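Local coordinates for protein putative polyketide synthase (Brevibacillus brevis, PDB 6HP2) that probably methylates hydroxyl groups of polyketide intermediates, this chain being the S-adenosylmethionine-dependent O-methyltransferase domain of a trans-AT polyketide synthase that probably takes part in antibiotic biosynthesis, at residues 124-128 / 129-133; 183-186 / 187-191; 56-59 / 60-63. One frame throughout, in Å; residues are numbered along the deposited sequence.

Contact 1 (124-128 / 129-133). With SAH (S-adenosyl-L-homocysteine), chain B.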
ATOM      1  N   GLY A 124      -3.457 -13.533  -3.877  1.00 24.54           N
ATOM      2  CA  GLY A 124      -4.007 -12.185  -4.026  1.00 25.71           C
ATOM      3  C   GLY A 124      -5.512 -12.171  -4.226  1.00 24.88           C
ATOM      4  O   GLY A 124      -6.089 -13.083  -4.822  1.00 25.87           O
ATOM      5  N   PHE A 125      -6.152 -11.124  -3.683  1.00 25.47           N
ATOM      6  CA  PHE A 125      -7.537 -10.788  -3.938  1.00 28.99           C
ATOM      7  C   PHE A 125      -7.501  -9.444  -4.675  1.00 30.02           C
ATOM      8  O   PHE A 125      -6.794  -8.513  -4.244  1.00 23.52           O
ATOM      9  CB  PHE A 125      -8.374 -10.606  -2.680  1.00 26.83           C
ATOM     10  CG  PHE A 125      -9.005 -11.839  -2.118  1.00 28.14           C
ATOM     11  CD1 PHE A 125      -8.502 -13.099  -2.358  1.00 24.80           C
ATOM     12  CD2 PHE A 125     -10.175 -11.723  -1.364  1.00 29.61           C
ATOM     13  CE1 PHE A 125      -9.092 -14.172  -1.860  1.00 29.52           C
ATOM     14  CE2 PHE A 125     -10.772 -12.832  -0.840  1.00 32.44           C
ATOM     15  CZ  PHE A 125     -10.231 -14.062  -1.104  1.00 25.87           C
ATOM     16  N   THR A 126      -8.271  -9.341  -5.766  1.00 23.72           N
ATOM     17  CA  THR A 126      -8.589  -8.051  -6.341  1.00 26.44           C
ATOM     18  C   THR A 126     -10.028  -8.053  -6.803  1.00 27.82           C
ATOM     19  O   THR A 126     -10.507  -9.035  -7.374  1.00 30.11           O
ATOM     20  CB  THR A 126      -7.690  -7.666  -7.503  1.00 29.02           C
ATOM     21  OG1 THR A 126      -8.138  -6.395  -8.012  1.00 28.80           O
ATOM     22  CG2 THR A 126      -7.660  -8.732  -8.608  1.00 34.36           C
ATOM     23  N   ILE A 127     -10.746  -6.965  -6.507  1.00 28.91           N
ATOM     24  CA  ILE A 127     -12.162  -6.912  -6.862  1.00 28.05           C
ATOM     25  C   ILE A 127     -12.388  -6.592  -8.325  1.00 25.66           C
ATOM     26  O   ILE A 127     -13.522  -6.722  -8.806  1.00 31.48           O
ATOM     27  CB  ILE A 127     -12.884  -5.880  -5.976  1.00 30.59           C
ATOM     28  CG1 ILE A 127     -14.378  -6.139  -5.990  1.00 36.12           C
ATOM     29  CG2 ILE A 127     -12.522  -4.453  -6.409  1.00 32.12           C
ATOM     30  CD1 ILE A 127     -15.088  -5.540  -4.827  1.00 39.82           C
ATOM     31  N   THR A 128     -11.344  -6.207  -9.046  1.00 27.02           N
ATOM     32  CA  THR A 128     -11.418  -5.883 -10.476  1.00 33.01           C
ATOM     33  C   THR A 128     -11.121  -7.138 -11.293  1.00 31.14           C
ATOM     34  O   THR A 128      -9.998  -7.658 -11.282  1.00 33.21           O
ATOM     35  CB  THR A 128     -10.417  -4.772 -10.797  1.00 34.88           C
ATOM     36  OG1 THR A 128     -10.533  -3.718  -9.820  1.00 36.85           O
ATOM     37  CG2 THR A 128     -10.634  -4.223 -12.202  1.00 36.15           C
ATOM     38  N   LYS A 129     -12.132  -7.630 -11.999  1.00 31.92           N
ATOM     39  CA  LYS A 129     -11.973  -8.842 -12.788  1.00 37.00           C
ATOM     40  C   LYS A 129     -10.795  -8.747 -13.736  1.00 35.46           C
ATOM     41  O   LYS A 129      -9.991  -9.677 -13.806  1.00 37.24           O
ATOM     42  CB  LYS A 129     -13.257  -9.125 -13.559  1.00 41.09           C
ATOM     43  CG  LYS A 129     -13.355 -10.519 -14.144  1.00 63.07           C
ATOM     44  CD  LYS A 129     -14.797 -10.817 -14.582  1.00 83.63           C
ATOM     45  CE  LYS A 129     -15.011 -12.292 -14.894  1.00102.86           C
ATOM     46  NZ  LYS A 129     -14.447 -12.671 -16.216  1.00125.28           N
ATOM     47  N   ALA A 130     -10.696  -7.645 -14.510  1.00 35.51           N
ATOM     48  CA  ALA A 130      -9.625  -7.538 -15.504  1.00 36.96           C
ATOM     49  C   ALA A 130      -8.243  -7.643 -14.863  1.00 28.57           C
ATOM     50  O   ALA A 130      -7.290  -8.140 -15.468  1.00 30.17           O
ATOM     51  CB  ALA A 130      -9.747  -6.229 -16.271  1.00 40.67           C
ATOM     52  N   GLN A 131      -8.097  -7.124 -13.662  1.00 28.37           N
ATOM     53  CA  GLN A 131      -6.822  -7.175 -12.991  1.00 32.05           C
ATOM     54  C   GLN A 131      -6.512  -8.596 -12.602  1.00 33.16           C
ATOM     55  O   GLN A 131      -5.367  -9.029 -12.709  1.00 28.72           O
ATOM     56  CB  GLN A 131      -6.845  -6.304 -11.730  1.00 27.26           C
ATOM     57  CG  GLN A 131      -6.853  -4.821 -12.046  1.00 31.77           C
ATOM     58  CD  GLN A 131      -6.784  -3.976 -10.740  1.00 42.01           C
ATOM     59  OE1 GLN A 131      -6.925  -4.493  -9.630  1.00 35.91           O
ATOM     60  NE2 GLN A 131      -6.524  -2.699 -10.892  1.00 41.75           N
ATOM     61  N   ALA A 132      -7.524  -9.330 -12.122  1.00 27.00           N
ATOM     62  CA  ALA A 132      -7.308 -10.716 -11.730  1.00 33.38           C
ATOM     63  C   ALA A 132      -6.902 -11.539 -12.934  1.00 35.76           C
ATOM     64  O   ALA A 132      -5.958 -12.341 -12.879  1.00 32.98           O
ATOM     65  CB  ALA A 132      -8.584 -11.275 -11.079  1.00 38.10           C
ATOM     66  N   GLU A 133      -7.585 -11.309 -14.048  1.00 29.42           N
ATOM     67  CA  GLU A 133      -7.273 -12.033 -15.285  1.00 31.47           C
ATOM     68  C   GLU A 133      -5.825 -11.779 -15.698  1.00 36.39           C
ATOM     69  O   GLU A 133      -5.080 -12.708 -16.008  1.00 40.39           O
ATOM     70  CB  GLU A 133      -8.263 -11.593 -16.353  1.00 42.98           C
ATOM     71  CG  GLU A 133      -8.047 -12.279 -17.711  1.00121.23           C
ATOM     72  CD  GLU A 133      -8.176 -13.790 -17.629  1.00152.82           C
ATOM     73  OE1 GLU A 133      -7.625 -14.484 -18.508  1.00159.66           O
ATOM     74  OE2 GLU A 133      -8.828 -14.280 -16.681  1.00154.52           O
TER
HETATM   75  N   SAH B2201      -1.613  -3.051  -4.128  1.00 29.00           N
HETATM   76  CA  SAH B2201      -1.527  -2.845  -5.571  1.00 32.79           C
HETATM   77  CB  SAH B2201      -2.777  -2.178  -6.130  1.00 27.51           C
HETATM   78  CG  SAH B2201      -3.268  -0.955  -5.376  1.00 27.77           C
HETATM   79  SD  SAH B2201      -4.630  -0.145  -6.266  1.00 30.64           S
HETATM   80  C   SAH B2201      -0.292  -2.023  -5.846  1.00 42.42           C
HETATM   81  O   SAH B2201       0.020  -1.735  -7.001  1.00 32.30           O
HETATM   82  OXT SAH B2201       0.406  -1.658  -4.906  1.00 42.69           O
HETATM   83  C5' SAH B2201      -5.981  -0.716  -5.208  1.00 30.88           C
HETATM   84  C4' SAH B2201      -6.242  -2.213  -5.356  1.00 29.67           C
HETATM   85  O4' SAH B2201      -7.225  -2.603  -4.372  1.00 31.28           O
HETATM   86  C3' SAH B2201      -6.921  -2.548  -6.725  1.00 28.14           C
HETATM   87  O3' SAH B2201      -6.270  -3.748  -7.171  1.00 26.61           O
HETATM   88  C2' SAH B2201      -8.394  -2.810  -6.417  1.00 27.70           C
HETATM   89  O2' SAH B2201      -9.028  -3.720  -7.264  1.00 27.74           O
HETATM   90  C1' SAH B2201      -8.271  -3.352  -4.975  1.00 29.59           C
HETATM   91  N9  SAH B2201      -9.481  -3.290  -4.159  1.00 26.86           N
HETATM   92  C8  SAH B2201     -10.230  -2.194  -3.835  1.00 26.91           C
HETATM   93  N7  SAH B2201     -11.266  -2.636  -3.115  1.00 22.86           N
HETATM   94  C5  SAH B2201     -11.147  -3.973  -2.932  1.00 25.52           C
HETATM   95  C6  SAH B2201     -11.916  -4.932  -2.285  1.00 24.69           C
HETATM   96  N6  SAH B2201     -13.017  -4.661  -1.586  1.00 24.22           N
HETATM   97  N1  SAH B2201     -11.490  -6.228  -2.282  1.00 24.10           N
HETATM   98  C2  SAH B2201     -10.371  -6.613  -2.997  1.00 22.21           C
HETATM   99  N3  SAH B2201      -9.639  -5.661  -3.660  1.00 23.52           N
HETATM  100  C4  SAH B2201     -10.047  -4.386  -3.661  1.00 22.96           C
HETATM  101  O   HOH W   1     -14.755  -6.139 -12.000  1.00 43.70           O

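Contact 2 (183-186 / 187-191)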
ATOM      1  N   PHE A 183     -11.290  -6.014   8.348  1.00 24.42           N
ATOM      2  CA  PHE A 183     -10.305  -6.346   9.397  1.00 21.97           C
ATOM      3  C   PHE A 183     -10.708  -7.558  10.201  1.00 22.24           C
ATOM      4  O   PHE A 183      -9.852  -8.217  10.776  1.00 28.27           O
ATOM      5  CB  PHE A 183     -10.011  -5.107  10.276  1.00 22.00           C
ATOM      6  CG  PHE A 183      -8.996  -4.199   9.623  1.00 26.95           C
ATOM      7  CD1 PHE A 183      -7.658  -4.381   9.847  1.00 33.22           C
ATOM      8  CD2 PHE A 183      -9.387  -3.159   8.741  1.00 26.62           C
ATOM      9  CE1 PHE A 183      -6.734  -3.579   9.212  1.00 27.11           C
ATOM     10  CE2 PHE A 183      -8.417  -2.371   8.081  1.00 26.88           C
ATOM     11  CZ  PHE A 183      -7.121  -2.570   8.340  1.00 28.59           C
ATOM     12  N   GLN A 184     -11.996  -7.917  10.215  1.00 26.19           N
ATOM     13  CA  GLN A 184     -12.372  -9.235  10.690  1.00 29.26           C
ATOM     14  C   GLN A 184     -11.704 -10.299   9.838  1.00 30.56           C
ATOM     15  O   GLN A 184     -11.120 -11.257  10.363  1.00 27.05           O
ATOM     16  CB  GLN A 184     -13.895  -9.393  10.670  1.00 25.03           C
ATOM     17  CG  GLN A 184     -14.393 -10.756  11.027  1.00 31.24           C
ATOM     18  CD  GLN A 184     -14.203 -11.068  12.497  1.00 40.93           C
ATOM     19  OE1 GLN A 184     -13.899 -10.187  13.284  1.00 40.78           O
ATOM     20  NE2 GLN A 184     -14.364 -12.303  12.853  1.00 51.56           N
ATOM     21  N   ASN A 185     -11.773 -10.121   8.517  1.00 26.04           N
ATOM     22  CA  ASN A 185     -11.192 -11.049   7.559  1.00 25.69           C
ATOM     23  C   ASN A 185      -9.693 -11.147   7.759  1.00 28.18           C
ATOM     24  O   ASN A 185      -9.136 -12.243   7.846  1.00 31.16           O
ATOM     25  CB  ASN A 185     -11.552 -10.599   6.124  1.00 27.93           C
ATOM     26  CG  ASN A 185     -11.607 -11.758   5.116  1.00 31.82           C
ATOM     27  OD1 ASN A 185     -11.425 -12.938   5.454  1.00 29.27           O
ATOM     28  ND2 ASN A 185     -11.888 -11.422   3.872  1.00 30.86           N
ATOM     29  N   ILE A 186      -9.037 -10.010   7.893  1.00 24.79           N
ATOM     30  CA  ILE A 186      -7.581  -9.984   8.046  1.00 22.02           C
ATOM     31  C   ILE A 186      -7.165 -10.680   9.337  1.00 26.16           C
ATOM     32  O   ILE A 186      -6.317 -11.592   9.341  1.00 27.39           O
ATOM     33  CB  ILE A 186      -7.082  -8.535   8.022  1.00 23.06           C
ATOM     34  CG1 ILE A 186      -7.252  -7.928   6.629  1.00 22.39           C
ATOM     35  CG2 ILE A 186      -5.603  -8.419   8.587  1.00 24.74           C
ATOM     36  CD1 ILE A 186      -6.951  -6.453   6.600  1.00 28.64           C
ATOM     37  N   SER A 187      -7.809 -10.308  10.443  1.00 28.90           N
ATOM     38  CA  SER A 187      -7.400 -10.841  11.742  1.00 30.89           C
ATOM     39  C   SER A 187      -7.656 -12.338  11.840  1.00 25.52           C
ATOM     40  O   SER A 187      -6.869 -13.079  12.448  1.00 31.77           O
ATOM     41  CB  SER A 187      -8.151 -10.096  12.864  1.00 42.06           C
ATOM     42  OG  SER A 187      -7.699 -10.541  14.122  1.00 47.72           O
ATOM     43  N   SER A 188      -8.800 -12.788  11.317  1.00 33.45           N
ATOM     44  CA  SER A 188      -9.161 -14.176  11.323  1.00 34.17           C
ATOM     45  C   SER A 188      -8.222 -15.027  10.486  1.00 29.54           C
ATOM     46  O   SER A 188      -8.151 -16.215  10.746  1.00 33.07           O
ATOM     47  CB  SER A 188     -10.588 -14.348  10.801  1.00 37.15           C
ATOM     48  OG  SER A 188     -11.514 -13.953  11.782  1.00 43.55           O
ATOM     49  N   SER A 189      -7.511 -14.457   9.508  1.00 27.89           N
ATOM     50  CA  SER A 189      -6.600 -15.200   8.651  1.00 34.41           C
ATOM     51  C   SER A 189      -5.124 -14.948   8.947  1.00 35.78           C
ATOM     52  O   SER A 189      -4.263 -15.310   8.116  1.00 31.92           O
ATOM     53  CB  SER A 189      -6.858 -14.857   7.164  1.00 31.11           C
ATOM     54  OG  SER A 189      -8.133 -15.282   6.799  1.00 38.97           O
ATOM     55  N   LEU A 190      -4.804 -14.327  10.066  1.00 27.12           N
ATOM     56  CA  LEU A 190      -3.432 -13.991  10.407  1.00 26.97           C
ATOM     57  C   LEU A 190      -2.926 -14.951  11.475  1.00 27.80           C
ATOM     58  O   LEU A 190      -3.527 -15.082  12.560  1.00 32.61           O
ATOM     59  CB  LEU A 190      -3.329 -12.549  10.882  1.00 34.39           C
ATOM     60  CG  LEU A 190      -1.894 -11.999  11.088  1.00 33.29           C
ATOM     61  CD1 LEU A 190      -1.181 -11.849   9.849  1.00 36.15           C
ATOM     62  CD2 LEU A 190      -1.980 -10.688  11.872  1.00 34.49           C
ATOM     63  N   ASN A 191      -1.810 -15.609  11.182  1.00 32.70           N
ATOM     64  CA  ASN A 191      -1.217 -16.494  12.178  1.00 40.57           C
ATOM     65  C   ASN A 191      -0.773 -15.666  13.384  1.00 36.74           C
ATOM     66  O   ASN A 191      -0.403 -14.494  13.262  1.00 30.48           O
ATOM     67  CB  ASN A 191      -0.041 -17.247  11.586  1.00 48.27           C
ATOM     68  CG  ASN A 191      -0.479 -18.399  10.670  1.00 52.76           C
ATOM     69  OD1 ASN A 191      -1.532 -19.006  10.866  1.00 47.66           O
ATOM     70  ND2 ASN A 191       0.345 -18.716   9.681  1.00 41.16           N
TER

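Contact 3 (56-59 / 60-63)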
ATOM      1  N   GLY A  56      10.074  21.072 -12.865  1.00 60.51           N
ATOM      2  CA  GLY A  56       9.789  20.629 -14.211  1.00 64.11           C
ATOM      3  C   GLY A  56       9.246  19.215 -14.312  1.00 62.56           C
ATOM      4  O   GLY A  56       8.558  18.893 -15.285  1.00 50.54           O
ATOM      5  N   PHE A  57       9.546  18.360 -13.341  1.00 53.55           N
ATOM      6  CA  PHE A  57       9.039  17.003 -13.363  1.00 43.58           C
ATOM      7  C   PHE A  57       7.530  17.016 -13.135  1.00 44.63           C
ATOM      8  O   PHE A  57       7.044  17.505 -12.116  1.00 48.33           O
ATOM      9  CB  PHE A  57       9.726  16.163 -12.298  1.00 46.08           C
ATOM     10  CG  PHE A  57       9.626  14.675 -12.528  1.00 44.77           C
ATOM     11  CD1 PHE A  57       8.531  13.997 -12.115  1.00 36.02           C
ATOM     12  CD2 PHE A  57      10.639  13.986 -13.143  1.00 47.18           C
ATOM     13  CE1 PHE A  57       8.421  12.649 -12.297  1.00 38.90           C
ATOM     14  CE2 PHE A  57      10.551  12.634 -13.318  1.00 52.85           C
ATOM     15  CZ  PHE A  57       9.418  11.958 -12.877  1.00 39.59           C
ATOM     16  N   SER A  58       6.788  16.503 -14.080  1.00 41.56           N
ATOM     17  CA  SER A  58       5.338  16.465 -13.993  1.00 36.91           C
ATOM     18  C   SER A  58       4.905  15.016 -13.913  1.00 32.88           C
ATOM     19  O   SER A  58       4.970  14.285 -14.918  1.00 37.22           O
ATOM     20  CB  SER A  58       4.700  17.135 -15.209  1.00 44.13           C
ATOM     21  OG  SER A  58       3.321  16.838 -15.260  1.00 36.28           O
ATOM     22  N   MET A  59       4.465  14.610 -12.725  1.00 39.27           N
ATOM     23  CA  MET A  59       4.041  13.240 -12.511  1.00 38.48           C
ATOM     24  C   MET A  59       2.874  12.884 -13.415  1.00 38.76           C
ATOM     25  O   MET A  59       2.816  11.768 -13.906  1.00 37.82           O
ATOM     26  CB  MET A  59       3.658  13.016 -11.044  1.00 36.66           C
ATOM     27  CG  MET A  59       3.281  11.578 -10.728  1.00 38.37           C
ATOM     28  SD  MET A  59       4.754  10.493 -10.888  1.00 37.16           S
ATOM     29  CE  MET A  59       5.644  10.962  -9.407  1.00 39.23           C
ATOM     30  N   SER A  60       1.924  13.808 -13.631  1.00 32.31           N
ATOM     31  CA  SER A  60       0.762  13.481 -14.458  1.00 37.08           C
ATOM     32  C   SER A  60       1.190  13.176 -15.897  1.00 31.16           C
ATOM     33  O   SER A  60       0.634  12.290 -16.541  1.00 37.96           O
ATOM     34  CB  SER A  60      -0.257  14.641 -14.437  1.00 33.24           C
ATOM     35  OG  SER A  60       0.342  15.843 -14.852  1.00 33.01           O
ATOM     36  N   ARG A  61       2.143  13.945 -16.438  1.00 33.33           N
ATOM     37  CA  ARG A  61       2.653  13.660 -17.785  1.00 37.74           C
ATOM     38  C   ARG A  61       3.301  12.281 -17.849  1.00 39.13           C
ATOM     39  O   ARG A  61       3.040  11.495 -18.763  1.00 37.08           O
ATOM     40  CB  ARG A  61       3.647  14.720 -18.179  1.00 40.65           C
ATOM     41  CG  ARG A  61       2.979  16.017 -18.661  1.00 43.50           C
ATOM     42  CD  ARG A  61       3.994  17.102 -18.972  1.00 63.23           C
ATOM     43  NE  ARG A  61       3.336  18.341 -19.381  1.00 85.03           N
ATOM     44  CZ  ARG A  61       2.740  19.189 -18.546  1.00 95.83           C
ATOM     45  NH1 ARG A  61       2.698  18.934 -17.244  1.00 84.71           N
ATOM     46  NH2 ARG A  61       2.176  20.295 -19.014  1.00120.80           N
ATOM     47  N   VAL A  62       4.089  11.943 -16.833  1.00 42.81           N
ATOM     48  CA  VAL A  62       4.821  10.687 -16.829  1.00 39.91           C
ATOM     49  C   VAL A  62       3.884   9.497 -16.669  1.00 38.83           C
ATOM     50  O   VAL A  62       4.071   8.465 -17.327  1.00 41.50           O
ATOM     51  CB  VAL A  62       5.878  10.710 -15.712  1.00 33.59           C
ATOM     52  CG1 VAL A  62       6.518   9.359 -15.612  1.00 34.43           C
ATOM     53  CG2 VAL A  62       6.899  11.791 -16.015  1.00 32.86           C
ATOM     54  N   ILE A  63       2.899   9.606 -15.763  1.00 30.94           N
ATOM     55  CA  ILE A  63       1.992   8.504 -15.496  1.00 33.15           C
ATOM     56  C   ILE A  63       1.010   8.325 -16.640  1.00 40.72           C
ATOM     57  O   ILE A  63       0.663   7.197 -17.000  1.00 52.23           O
ATOM     58  CB  ILE A  63       1.258   8.715 -14.164  1.00 38.58           C
ATOM     59  CG1 ILE A  63       2.233   8.667 -12.991  1.00 41.61           C
ATOM     60  CG2 ILE A  63       0.167   7.678 -14.029  1.00 42.69           C
ATOM     61  CD1 ILE A  63       3.015   7.368 -12.888  1.00 46.96           C
TER

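Contact 1 (124-128 / 129-133)
Gln131 reaches back from the first turn of helix 129-141 and lays its side chain obliquely over Thr128, CG lying 3.8 Å from Thr128 CG2. Beyond CG the chain runs extended (chi2 -176°), which carries the amide past Thr128 to the ribose of S-adenosyl-L-homocysteine. There the carbonyl oxygen collects several hydroxyls. Thr126 OG1 donates to Gln131 OE1 at 2.8 Å, tilted 17° from the carbonyl plane, and the two side chains cross at about a right angle. SAH O3' donates to the same OE1 at 2.7 Å and SAH O2' more distantly at 3.3 Å, so one glutamine oxygen binds both ribose hydroxyls and the threonine that sits beside them. This is the turn after the second strand of a Rossmann-like methyltransferase, the crossover from strand 121-126 into helix 129-141 and on to strand 148-152, where class I enzymes hold the ribose of their cofactor. Thr128, at the N-cap position, makes no capping bond with its side chain; OG1, set beside its own backbone N (chi1 -47°), instead shares a 3.0 Å hydrogen bond with SAH O2'. Its carbonyl starts the helix, Ala132 N donating to Thr128 O at 3.1 Å. Ile127 lies against the adenine, with CB 3.9 Å from SAH C6, and Asp154 touches the same isoleucine. On the side of Thr126 away from its hydroxyl, CG2 packs on Ala132 CB at 3.7 Å, and both residues also rest on Ile150 of the adjoining strand.

Contact 2 (183-186 / 187-191)
Ser188 folds its hydroxyl back onto the preceding turn, where Gln184 O receives two donors from the one residue: the backbone N at 2.9 Å and, weakly, OG at 3.1 Å. The serine torsion makes this possible, since chi1 of -75° sets OG beside its own N and turns it back toward that carbonyl of the preceding turn. The end of the Gln184 side chain comes near, NE2 lying 3.5 Å from Ser188 OG but poorly angled for a bond. Ser187 is turned differently: OG stands anti to N (chi1 -176°) and is bonded to His231 O and Gln232 OE1, while CB rests 3.3 Å from Phe183 O. That carbonyl takes the regular helical bond from Ser187 N at 2.9 Å. Where the helix ends, the bonding shifts to a three-residue step: Ser189 N lies 3.1 Å from Ile186 O and donates to it from above the carbonyl plane, 63° out of it, with a weak second bond to Asn185 O; Ser189 is the first residue to leave helical angles. On the buried flank, Ile186 CD1 sits 3.8 Å above one face of the Phe183 ring, toward its rim. The amide of Asn185 is bonded to the loop at Asp158 O, Ser155 O and Phe160 N. Phe183 packs against helix 221-230 and Leu198; Ile186 and Leu190 pack on Ile167 of strand 164-170 and Val196 of strand 194-203. Lys293 bonds the carbonyls of Ser187 and Leu190 at this C-terminal end of helix 179-188, which links the parallel neighbouring strands 164-170 and 194-203 of the Rossmann-like sheet.

Contact 3 (56-59 / 60-63)
The N-terminus of helix 59-64 is capped by Ser58, whose hydroxyl oxygen accepts a weak bond from Arg61 N at 3.3 Å. With OG anti to the backbone N (chi1 167°), the oxygen faces the first turn and also meets the end of the Arg61 side chain. Arg61 runs extended from CG to NE alongside the serine and brings NH1 to 3.0 Å from Ser58 OG, which lies at the edge of the guanidinium in its plane; this bond too is weak. In the same turn, Val62 N donates to Ser58 O at 3.2 Å, and Val62 CG2 meets Phe57 CZ at 4.0 Å, the two side chains crossing at about a right angle. Met59, bent at chi2 and chi3, turns its sulfur over the next turn, SD lying 3.8 Å from Ile63 CG1. Phe57 and Met59 continue onto Met75 and Val76 of helix 70-88, respectively. Asp251 bonds the hydroxyls of Ser58 and Ser60, while Asp253 forms a salt bridge with Arg61 NH2 and Tyr257 a cation-pi contact with the same residue. Asp253 probably favours the charged guanidinium, and Asp251, bonded to the cap serine, probably interacts favourably with the positive end of the helix dipole.

In the fold
Contact 1 forms part of the cofactor pocket, touching ribose and adenine directly, whereas contacts 2 and 3 stand back from it on opposite sides of the chain's centre, their own centres 38 Å apart. Contact 2 comes closer to the ligand: the Asn185 side chain is about 8 Å from the bound SAH and about 5 Å from that of Ser155, a residue of the SAH site, and contact 2 comes within about 5 Å of contact 1 at the nearest atoms, without touching. From contact 3, the Ile63 side chain is about 11 Å from SAH and about 8 Å from that of Leu45, which binds SAH and also touches Gln131 of contact 1.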